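Local atomic coordinates of penicillin-binding protein 2B (Streptococcus pneumoniae, PDB entry 2WAD), a protein that probably forms peptide cross-links between glycan strands of cell-wall peptidoglycan, as a penicillin-binding transpeptidase of the machinery that synthesizes peripheral wall. Residues V104-P109 against I175-Q180. Residues are numbered along the deposited sequence; the frame is centred on the assembly and turned at random.
Sequences VSISSP and IYLFSQ
Ile106 lays its side chain against one flank of the Tyr176 ring, and both of its branches take part. The branch methyl CG2 of Ile106 approaches ring atom CD2 of Tyr176 obliquely, to 3.6 Å. Farther along the ring, CD1 of Ile106 lies 3.8 Å from CE2 of Tyr176. The same Ile106 CD1 also meets CD2 of Leu177 at 4.1 Å, which places the isoleucine between two successive side chains of the helix. Tyr176 holds CG anti to its backbone N (chi1 180°), a torsion that swings the ring off the helix toward the loop. Two residues earlier in the loop, CG2 of Val104 touches CD1 of Leu177 at 4.2 Å, the two side chains running past each other in opposite directions. Val104 and Ile106 reach the helix from alternate positions of an extended backbone, whereas Ser105 between them turns its side chain away. No hydrogen bond crosses the contact; its grip is wholly apolar. Polar anchors lie at its margins: Tyr176 OH is hydrogen-bonded to Lys241 NZ, Ser105 O to Thr194 OG1 and Ser107 OG to Asp195 OD2, while the backbones of Ser105 and Asp195 are also hydrogen-bonded, tying the loop to the chain beyond the helix. The contact belongs to the dimerisation-domain region, far from the active-site serine: the loop joining helices 90-100 and 113-121 packs on helix 169-182, whose Leu177 and Phe178 also rest on helix 90-100 and whose Ile175 and Ser179 touch helix 113-121.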
# COMPACT_ATOMS: atom_id res chain seq x y z
N VAL A 104 16.92 32.94 -20.13
CA VAL A 104 15.97 31.86 -19.96
C VAL A 104 14.62 32.30 -20.51
O VAL A 104 14.39 33.48 -20.78
CB VAL A 104 15.76 31.44 -18.48
CG1 VAL A 104 17.08 31.03 -17.81
CG2 VAL A 104 15.06 32.56 -17.69
N SER A 105 13.74 31.31 -20.63
CA SER A 105 12.38 31.47 -21.12
C SER A 105 11.38 31.19 -20.00
O SER A 105 11.42 30.14 -19.36
CB SER A 105 12.10 30.51 -22.27
OG SER A 105 12.30 31.15 -23.51
N ILE A 106 10.48 32.14 -19.81
CA ILE A 106 9.38 32.05 -18.86
C ILE A 106 8.10 32.29 -19.65
O ILE A 106 7.73 33.43 -19.92
CB ILE A 106 9.51 33.12 -17.74
CG1 ILE A 106 10.77 32.89 -16.90
CG2 ILE A 106 8.27 33.18 -16.87
CD1 ILE A 106 10.98 31.46 -16.44
N SER A 107 7.42 31.22 -20.04
CA SER A 107 6.23 31.37 -20.86
C SER A 107 4.96 31.28 -20.03
O SER A 107 4.04 32.08 -20.19
CB SER A 107 6.22 30.38 -22.05
OG SER A 107 6.50 29.05 -21.63
N SER A 108 4.93 30.32 -19.10
CA SER A 108 3.76 30.10 -18.26
C SER A 108 3.96 30.72 -16.88
O SER A 108 4.51 30.08 -15.97
CB SER A 108 3.50 28.59 -18.10
OG SER A 108 3.35 27.95 -19.36
N PRO A 109 3.50 31.97 -16.71
CA PRO A 109 3.70 32.71 -15.47
C PRO A 109 2.44 32.79 -14.61
O PRO A 109 1.55 33.59 -14.92
CB PRO A 109 4.08 34.11 -15.96
CG PRO A 109 3.58 34.18 -17.40
CD PRO A 109 2.96 32.85 -17.76
N ILE A 175 8.85 39.21 -12.43
CA ILE A 175 8.19 38.96 -11.15
C ILE A 175 8.23 37.49 -10.79
O ILE A 175 8.48 37.11 -9.64
CB ILE A 175 6.74 39.47 -11.11
CG1 ILE A 175 6.71 40.97 -11.38
CG2 ILE A 175 6.14 39.17 -9.74
CD1 ILE A 175 5.32 41.56 -11.26
N TYR A 176 8.00 36.65 -11.79
CA TYR A 176 8.13 35.21 -11.59
C TYR A 176 9.51 34.77 -11.12
O TYR A 176 9.64 33.99 -10.18
CB TYR A 176 7.74 34.47 -12.88
CG TYR A 176 7.85 32.96 -12.75
CD1 TYR A 176 6.95 32.24 -11.96
CD2 TYR A 176 8.85 32.27 -13.41
CE1 TYR A 176 7.05 30.86 -11.85
CE2 TYR A 176 8.98 30.91 -13.30
CZ TYR A 176 8.07 30.21 -12.53
OH TYR A 176 8.21 28.84 -12.44
N LEU A 177 10.55 35.25 -11.80
CA LEU A 177 11.94 34.96 -11.46
C LEU A 177 12.33 35.42 -10.05
O LEU A 177 12.86 34.62 -9.27
CB LEU A 177 12.89 35.53 -12.51
CG LEU A 177 12.94 34.68 -13.80
CD1 LEU A 177 13.69 35.38 -14.92
CD2 LEU A 177 13.43 33.24 -13.62
N PHE A 178 12.08 36.69 -9.74
CA PHE A 178 12.18 37.21 -8.37
C PHE A 178 11.59 36.26 -7.31
O PHE A 178 12.28 35.88 -6.36
CB PHE A 178 11.49 38.56 -8.32
CG PHE A 178 11.49 39.20 -6.97
CD1 PHE A 178 12.44 40.16 -6.65
CD2 PHE A 178 10.54 38.87 -6.02
CE1 PHE A 178 12.45 40.77 -5.41
CE2 PHE A 178 10.54 39.48 -4.77
CZ PHE A 178 11.50 40.43 -4.47
N SER A 179 10.33 35.85 -7.49
CA SER A 179 9.66 34.98 -6.52
C SER A 179 10.52 33.74 -6.24
O SER A 179 10.73 33.34 -5.09
CB SER A 179 8.25 34.59 -6.98
OG SER A 179 7.59 35.69 -7.59
N GLN A 180 11.04 33.14 -7.31
CA GLN A 180 11.94 32.00 -7.18
C GLN A 180 13.17 32.34 -6.33
O GLN A 180 13.52 31.57 -5.44
CB GLN A 180 12.39 31.56 -8.58
CG GLN A 180 11.27 31.10 -9.49
CD GLN A 180 10.79 29.72 -9.12
OE1 GLN A 180 11.57 28.77 -9.11
NE2 GLN A 180 9.50 29.61 -8.80